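Local structure of mandelate racemase/muconate lactonizing protein (Thermobispora bispora, 3VC5) at residues A[112-117]-A[418-423]; A[93-98]-A[137-142]; A[255-260]-A[279-284]. The protein probably catalyses the magnesium-dependent dehydration of D-glucarate to 5-dehydro-4-deoxy-D-glucarate, as a member of the enolase superfamily. One frame throughout, in Å; residues are numbered along the deposited sequence.

In the fold
Contact 2 (93-98 with 137-142) joins helices 95-106 and 123-146 of the N-terminal capping domain. Contact 1 ties the loop between those same helices, at 112-117, to residues 418-423 near the end of the chain, so the segments of contacts 1 and 2 alternate in sequence; their centres are about 29 Å apart. Contact 3 (255-260 with 279-284) is nested inside the long loop closed by contact 1 and belongs to the barrel domain, its centre about 31 Å from that of contact 1 and about 42 Å from that of contact 2. Contacts 2 and 3 lie on opposite sides of the chain's centre, while contact 1 lies beside the predicted proton acceptor Lys211 and the magnesium-binding residue Asn287.

Contact 1. Residues A[112-117]-A[418-423]; sequences TDMHGL and IRTRDD. With PO4 (phosphate ion), chain B.
The guanidinium of Arg421 lies flat on one face of the His115 imidazole, with the two planes 21° apart. The overlap is offset: Arg421 NH1 stands over the rim of the ring near CE1, and farther back the aliphatic CD of Arg421 passes 3.7 Å from His115 CD2. An extended chain, with CG anti to the backbone N (chi1 174°), carries the guanidinium this far. Asp113 OD1 sits over the centre of the opposite ring face, so the imidazole is sandwiched between a carboxylate oxygen and a cation.

Hydrogen bonds fix both layers. Asp113 OD1 accepts from His115 N, which makes an Asx turn, and from Gly116 N one residue farther on, which completes an Asx motif, while Leu117 N donates to His115 ND1 (3.1 Å). Arg421 grips Asp423 side-on in a salt bridge: NE meets OD1 at 2.8 Å, almost perfectly straight at 179°, and NH2 meets the syn lone pair of OD2 at 2.7 Å. This two-point grip holds the guanidinium from turning.

Here a loop of the capping domain meets the C-terminal part of the chain at what is probably the active site; the Leu117 side chain comes within about 5 Å of that of the magnesium ligand Asn287. Arg421 NH1 and NH2 converge on O3 of a phosphate ion, NH2 at 2.9 Å. Lys211, a predicted proton acceptor, binds the same ion along with Asn42, His47 and His367, consistent with a pocket suited to an anionic substrate. Leu117 CD1 flanks it.

Van der Waals and water-mediated contacts finish the far side. Met114 SD rests 3.8 Å from Thr420 CG2, and its CE packs against the Asp422 carboxylate, 3.5 Å from OD2. One water links Met114 N to Arg421 O; another donates to Asp422 OD1, which also caps helix 423-430 through Gly425 N, and weakly to Met114 O.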
# COMPACT_ATOMS: atom_id res chain seq x y z
N THR A 112 17.57 -20.17 -1.18
CA THR A 112 18.62 -19.37 -0.57
C THR A 112 19.62 -19.01 -1.63
O THR A 112 19.69 -19.64 -2.68
CB THR A 112 19.31 -20.16 0.52
OG1 THR A 112 19.82 -21.39 -0.04
CG2 THR A 112 18.32 -20.46 1.63
N ASP A 113 20.41 -17.98 -1.38
CA ASP A 113 21.43 -17.64 -2.35
C ASP A 113 22.79 -17.84 -1.68
O ASP A 113 22.85 -18.13 -0.49
CB ASP A 113 21.21 -16.25 -2.97
CG ASP A 113 21.36 -15.11 -1.99
OD1 ASP A 113 22.34 -15.14 -1.20
OD2 ASP A 113 20.50 -14.18 -2.01
N MET A 114 23.86 -17.76 -2.44
CA MET A 114 25.18 -18.08 -1.89
C MET A 114 25.98 -16.87 -1.36
O MET A 114 27.04 -17.04 -0.77
CB MET A 114 26.00 -18.85 -2.95
CG MET A 114 25.34 -20.16 -3.40
SD MET A 114 26.36 -21.03 -4.60
CE MET A 114 27.62 -21.74 -3.51
N HIS A 115 25.46 -15.66 -1.55
CA HIS A 115 26.26 -14.45 -1.30
C HIS A 115 25.70 -13.69 -0.12
O HIS A 115 26.43 -13.06 0.64
CB HIS A 115 26.29 -13.53 -2.56
CG HIS A 115 24.95 -13.35 -3.22
ND1 HIS A 115 24.12 -12.28 -2.97
CD2 HIS A 115 24.32 -14.10 -4.16
CE1 HIS A 115 23.02 -12.40 -3.69
NE2 HIS A 115 23.11 -13.50 -4.42
N GLY A 116 24.37 -13.70 -0.01
CA GLY A 116 23.70 -13.04 1.13
C GLY A 116 23.57 -11.54 1.02
O GLY A 116 23.20 -10.84 2.04
N LEU A 117 23.80 -10.99 -0.20
CA LEU A 117 23.84 -9.54 -0.27
C LEU A 117 22.46 -8.88 -0.33
O LEU A 117 22.36 -7.63 -0.36
CB LEU A 117 24.74 -9.04 -1.41
CG LEU A 117 26.20 -9.49 -1.28
CD1 LEU A 117 27.05 -8.82 -2.33
CD2 LEU A 117 26.78 -9.19 0.10
N ILE A 418 28.00 -21.51 -15.74
CA ILE A 418 27.58 -21.01 -14.41
C ILE A 418 26.09 -21.22 -14.28
O ILE A 418 25.34 -20.93 -15.20
CB ILE A 418 27.94 -19.51 -14.19
CG1 ILE A 418 29.46 -19.32 -14.26
CG2 ILE A 418 27.43 -19.04 -12.82
CD1 ILE A 418 29.91 -17.89 -14.21
N ARG A 419 25.66 -21.72 -13.12
CA ARG A 419 24.24 -21.99 -12.91
C ARG A 419 23.68 -21.30 -11.67
O ARG A 419 22.47 -21.11 -11.57
CB ARG A 419 23.97 -23.49 -12.82
CG ARG A 419 24.16 -24.20 -14.16
CD ARG A 419 23.05 -23.80 -15.11
NE ARG A 419 23.14 -24.36 -16.47
CZ ARG A 419 23.68 -23.71 -17.50
NH1 ARG A 419 24.23 -22.51 -17.34
NH2 ARG A 419 23.67 -24.27 -18.71
N THR A 420 24.56 -20.92 -10.75
CA THR A 420 24.15 -20.20 -9.52
C THR A 420 25.25 -19.21 -9.16
O THR A 420 26.43 -19.56 -9.13
CB THR A 420 23.92 -21.16 -8.31
OG1 THR A 420 22.84 -22.05 -8.61
CG2 THR A 420 23.58 -20.39 -7.06
N ARG A 421 24.84 -17.96 -8.90
CA ARG A 421 25.78 -16.91 -8.55
C ARG A 421 26.59 -17.32 -7.32
O ARG A 421 26.02 -17.74 -6.29
CB ARG A 421 25.04 -15.60 -8.29
CG ARG A 421 25.97 -14.51 -7.78
CD ARG A 421 25.25 -13.19 -7.60
NE ARG A 421 26.16 -12.20 -7.06
CZ ARG A 421 25.82 -10.96 -6.68
NH1 ARG A 421 24.57 -10.55 -6.77
NH2 ARG A 421 26.75 -10.13 -6.20
N ASP A 422 27.91 -17.17 -7.40
CA ASP A 422 28.78 -17.54 -6.29
C ASP A 422 30.04 -16.65 -6.24
O ASP A 422 31.14 -17.10 -6.56
CB ASP A 422 29.12 -19.04 -6.37
CG ASP A 422 29.94 -19.53 -5.15
OD1 ASP A 422 30.01 -18.83 -4.10
OD2 ASP A 422 30.50 -20.65 -5.26
N ASP A 423 29.86 -15.40 -5.80
CA ASP A 423 30.98 -14.45 -5.70
C ASP A 423 32.10 -14.99 -4.81
O ASP A 423 33.27 -14.76 -5.08
CB ASP A 423 30.56 -13.11 -5.08
CG ASP A 423 29.45 -12.41 -5.85
OD1 ASP A 423 28.89 -12.97 -6.80
OD2 ASP A 423 29.09 -11.28 -5.45
P PO4 B . 26.13 -6.62 -5.89
O1 PO4 B . 27.56 -6.92 -5.63
O2 PO4 B . 26.06 -6.32 -7.37
O3 PO4 B . 25.27 -7.77 -5.58
O4 PO4 B . 25.76 -5.48 -5.09
O HOH W 1 29.01 -16.41 -2.80
O HOH W 2 23.56 -17.26 -5.29

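Contact 2. Residues A[93-98]-A[137-142]; sequences YALHRI and ACLDIQ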
# COMPACT_ATOMS: atom_id res chain seq x y z
N TYR A 93 -5.53 -9.61 -14.52
CA TYR A 93 -5.90 -8.65 -13.46
C TYR A 93 -5.96 -9.36 -12.12
O TYR A 93 -6.01 -8.70 -11.08
CB TYR A 93 -7.27 -8.00 -13.74
CG TYR A 93 -7.25 -7.10 -14.94
CD1 TYR A 93 -6.97 -5.74 -14.82
CD2 TYR A 93 -7.49 -7.61 -16.22
CE1 TYR A 93 -6.94 -4.89 -15.95
CE2 TYR A 93 -7.44 -6.78 -17.34
CZ TYR A 93 -7.16 -5.43 -17.20
OH TYR A 93 -7.13 -4.63 -18.32
N ALA A 94 -5.97 -10.69 -12.15
CA ALA A 94 -6.18 -11.45 -10.89
C ALA A 94 -4.87 -11.68 -10.14
O ALA A 94 -4.45 -12.83 -9.94
CB ALA A 94 -6.86 -12.78 -11.18
N LEU A 95 -4.25 -10.58 -9.71
CA LEU A 95 -2.93 -10.64 -9.11
C LEU A 95 -2.96 -11.36 -7.78
O LEU A 95 -2.01 -12.08 -7.47
CB LEU A 95 -2.33 -9.25 -8.93
CG LEU A 95 -1.99 -8.52 -10.22
CD1 LEU A 95 -1.39 -7.12 -9.91
CD2 LEU A 95 -1.06 -9.35 -11.08
N HIS A 96 -4.01 -11.19 -6.98
CA HIS A 96 -4.11 -11.92 -5.72
C HIS A 96 -4.17 -13.43 -5.97
O HIS A 96 -3.52 -14.21 -5.27
CB HIS A 96 -5.31 -11.47 -4.87
CG HIS A 96 -5.26 -10.04 -4.43
ND1 HIS A 96 -4.18 -9.48 -3.79
CD2 HIS A 96 -6.18 -9.04 -4.55
CE1 HIS A 96 -4.42 -8.20 -3.54
NE2 HIS A 96 -5.63 -7.91 -3.99
N ARG A 97 -4.96 -13.83 -6.96
CA ARG A 97 -5.07 -15.24 -7.29
C ARG A 97 -3.75 -15.81 -7.83
O ARG A 97 -3.35 -16.92 -7.50
CB ARG A 97 -6.19 -15.43 -8.31
CG ARG A 97 -6.70 -16.83 -8.41
CD ARG A 97 -8.07 -16.90 -9.15
NE ARG A 97 -8.50 -18.29 -9.28
CZ ARG A 97 -9.40 -18.72 -10.16
NH1 ARG A 97 -9.96 -17.87 -11.00
NH2 ARG A 97 -9.74 -20.00 -10.19
N ILE A 98 -3.08 -15.05 -8.71
CA ILE A 98 -1.78 -15.47 -9.21
C ILE A 98 -0.77 -15.60 -8.06
O ILE A 98 0.02 -16.56 -7.99
CB ILE A 98 -1.28 -14.49 -10.31
CG1 ILE A 98 -2.16 -14.61 -11.55
CG2 ILE A 98 0.21 -14.71 -10.64
CD1 ILE A 98 -1.98 -13.47 -12.55
N ALA A 137 4.99 -8.66 -15.64
CA ALA A 137 4.49 -9.03 -17.01
C ALA A 137 2.97 -8.79 -17.11
O ALA A 137 2.46 -8.29 -18.14
CB ALA A 137 4.81 -10.48 -17.31
N CYS A 138 2.24 -9.08 -16.04
CA CYS A 138 0.79 -8.85 -16.03
C CYS A 138 0.49 -7.34 -16.07
O CYS A 138 -0.45 -6.90 -16.73
CB CYS A 138 0.13 -9.51 -14.79
SG CYS A 138 0.05 -11.29 -14.98
N LEU A 139 1.28 -6.53 -15.36
CA LEU A 139 1.07 -5.08 -15.43
C LEU A 139 1.41 -4.56 -16.83
O LEU A 139 0.74 -3.64 -17.33
CB LEU A 139 1.91 -4.35 -14.37
CG LEU A 139 1.53 -4.67 -12.92
CD1 LEU A 139 2.52 -3.91 -12.00
CD2 LEU A 139 0.09 -4.19 -12.65
N ASP A 140 2.46 -5.12 -17.44
CA ASP A 140 2.81 -4.73 -18.84
C ASP A 140 1.57 -4.95 -19.73
O ASP A 140 1.15 -4.06 -20.48
CB ASP A 140 4.03 -5.57 -19.29
CG ASP A 140 4.68 -5.12 -20.58
OD1 ASP A 140 4.43 -3.98 -21.07
OD2 ASP A 140 5.48 -5.95 -21.11
N ILE A 141 0.95 -6.11 -19.60
CA ILE A 141 -0.26 -6.45 -20.37
C ILE A 141 -1.45 -5.54 -20.03
O ILE A 141 -2.15 -5.07 -20.93
CB ILE A 141 -0.63 -7.92 -20.18
CG1 ILE A 141 0.41 -8.85 -20.86
CG2 ILE A 141 -2.02 -8.21 -20.79
CD1 ILE A 141 0.40 -10.30 -20.32
N GLN A 142 -1.70 -5.31 -18.74
CA GLN A 142 -2.77 -4.38 -18.37
C GLN A 142 -2.56 -2.99 -18.98
O GLN A 142 -3.51 -2.36 -19.46
CB GLN A 142 -2.88 -4.25 -16.85
CG GLN A 142 -3.32 -5.49 -16.13
CD GLN A 142 -3.46 -5.23 -14.64
OE1 GLN A 142 -3.71 -4.07 -14.20
NE2 GLN A 142 -3.27 -6.27 -13.84
O HOH W 3 -6.05 -2.23 -18.39
O HOH W 4 -4.95 -6.12 -11.04
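Tyr93, in the turn leading into helix 95-106, takes Gln142 of helix 123-146 over one ring face, where these two helices of the capping domain pack together. Amide and ring are stacked with their planes 24° apart, Gln142 CD coming 3.6 Å from Tyr93 CD1. Nearer the backbone, Gln142 CG makes a CH-pi contact 4.0 Å from the ring centroid. Although Tyr93 CB points away from helix 123-146, CG lies beside the backbone N (chi1 -67°) and the ring swings back over the glutamine.

Apolar contacts continue the interface: Leu95 CD2 meets Cys138 CB at 3.9 Å, and Ile98 CD1 touches Cys138 SG at 3.8 Å. Leu95 CD1 also reaches Leu139 CD2, more loosely.

The polar bonds gather round Gln142, whose NE2 donates to the backbone O of Val92 and, at 3.3 Å, to a water held by Tyr93 O. With the amide cut back to an alanine, Val92 O would probably lose this donor and a gap would open beneath the tyrosine ring. Tyr93 also packs on Arg148 of the second subunit. At the ring edge, in its plane, a second water lies 2.6 Å from Tyr93 OH and donates to Gln142 O.

Contact 3. Residues A[255-260]-A[279-284]; sequences ALDGVL and EVPMPL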
# COMPACT_ATOMS: atom_id res chain seq x y z
N ALA A 255 33.84 9.90 11.12
CA ALA A 255 34.85 10.49 10.25
C ALA A 255 34.24 11.09 8.98
O ALA A 255 34.79 12.05 8.44
CB ALA A 255 35.93 9.46 9.88
N LEU A 256 33.11 10.56 8.52
CA LEU A 256 32.48 11.04 7.28
C LEU A 256 31.30 12.02 7.54
O LEU A 256 30.42 12.20 6.70
CB LEU A 256 32.03 9.85 6.42
CG LEU A 256 33.21 9.02 5.91
CD1 LEU A 256 32.68 7.82 5.16
CD2 LEU A 256 34.13 9.86 5.01
N ASP A 257 31.31 12.66 8.71
CA ASP A 257 30.24 13.59 9.10
C ASP A 257 30.09 14.63 7.99
O ASP A 257 31.07 15.23 7.58
CB ASP A 257 30.61 14.28 10.42
CG ASP A 257 29.47 15.11 11.02
OD1 ASP A 257 28.45 15.38 10.34
OD2 ASP A 257 29.60 15.51 12.19
N GLY A 258 28.85 14.84 7.52
CA GLY A 258 28.57 15.87 6.53
C GLY A 258 28.96 15.51 5.10
O GLY A 258 28.83 16.33 4.19
N VAL A 259 29.43 14.27 4.89
CA VAL A 259 29.89 13.84 3.56
C VAL A 259 28.92 12.87 2.86
O VAL A 259 28.78 12.91 1.64
CB VAL A 259 31.32 13.24 3.62
CG1 VAL A 259 31.83 12.91 2.23
CG2 VAL A 259 32.29 14.19 4.32
N LEU A 260 28.24 12.01 3.63
CA LEU A 260 27.35 10.97 3.04
C LEU A 260 25.85 11.32 3.08
O LEU A 260 25.35 11.80 4.10
CB LEU A 260 27.56 9.62 3.75
CG LEU A 260 28.95 8.97 3.66
CD1 LEU A 260 29.02 7.72 4.53
CD2 LEU A 260 29.39 8.66 2.21
N GLU A 279 24.71 6.44 16.84
CA GLU A 279 26.02 7.07 17.17
C GLU A 279 26.75 7.70 15.96
O GLU A 279 27.90 8.17 16.09
CB GLU A 279 26.94 6.05 17.84
CG GLU A 279 26.41 5.58 19.19
CD GLU A 279 26.40 6.68 20.23
OE1 GLU A 279 26.96 7.77 19.95
OE2 GLU A 279 25.83 6.47 21.32
N VAL A 280 26.09 7.71 14.80
CA VAL A 280 26.66 8.35 13.60
C VAL A 280 25.76 9.47 13.11
O VAL A 280 24.55 9.44 13.36
CB VAL A 280 26.96 7.34 12.47
CG1 VAL A 280 27.94 6.26 12.96
CG2 VAL A 280 25.67 6.69 11.96
N PRO A 281 26.35 10.48 12.43
CA PRO A 281 25.55 11.68 12.10
C PRO A 281 24.69 11.60 10.85
O PRO A 281 23.80 12.44 10.67
CB PRO A 281 26.62 12.76 11.91
CG PRO A 281 27.87 11.99 11.54
CD PRO A 281 27.80 10.70 12.29
N MET A 282 24.94 10.61 10.00
CA MET A 282 24.12 10.45 8.81
C MET A 282 23.16 9.26 8.99
O MET A 282 23.44 8.37 9.80
CB MET A 282 25.01 10.25 7.57
CG MET A 282 25.70 8.91 7.49
SD MET A 282 27.14 8.77 8.59
CE MET A 282 28.17 10.15 8.05
N PRO A 283 22.03 9.25 8.26
CA PRO A 283 21.14 8.08 8.27
C PRO A 283 21.82 6.81 7.77
O PRO A 283 22.73 6.88 6.92
CB PRO A 283 20.03 8.45 7.29
CG PRO A 283 20.18 9.93 6.99
CD PRO A 283 21.60 10.31 7.32
N LEU A 284 21.41 5.65 8.28
CA LEU A 284 21.82 4.36 7.72
C LEU A 284 20.74 3.90 6.74
O LEU A 284 19.55 4.27 6.88
CB LEU A 284 21.94 3.30 8.82
CG LEU A 284 22.98 3.60 9.91
CD1 LEU A 284 23.24 2.33 10.75
CD2 LEU A 284 24.28 4.15 9.32
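Asp257 and Pro281 bring their CA atoms to 5.9 Å, and farther along Leu260 and Met282 stand 6.6 Å apart, CA to CA. No hydrogen bond crosses between the segments at this spacing; side chains fill the interval. Leu256 is where the chain leaves helix 246-255, and from there it folds into a type II beta turn closed by Val259 N donating to Leu256 O (2.9 Å). Gly258 takes the third position of that turn, where a positive phi suits glycine. The partner segment runs in from helix 270-277 and straightens toward strand 284-286.

Both segments are helix-to-strand connections of the (beta/alpha)7beta barrel characteristic of this superfamily. They lead into the adjacent parallel strands 262-264 and 284-286, and so lie at the N-terminal ends of the strands. Backbone bonding between Pro283 and Leu263 begins the pairing into which the two loops feed.

Met282 carries most of the side-chain contact. Its CG occupies the crowded position between the backbone N and the carbonyl carbon (chi1 72°), and bends at chi2 and chi3 fold the thioether along the neighbouring turn. The terminal CE comes 3.3 Å from Leu256 O, the same oxygen that closes the turn, and also packs against Leu256 CB at 4.2 Å. Closer to the backbone, Met282 CG meets Leu260 CB at 4.2 Å. Leu256 and Leu260 both extend to Ile224 of helix 217-230, while Met282 also touches Leu263, linking the loop contact to the layer between helices and barrel.

At the solvent side, Asp257 and Pro281 meet obliquely: the carboxylate carbon CG of Asp257 is 3.5 Å from Pro281 CG, and Asp257 OD1 lies 3.6 Å from Pro281 CB.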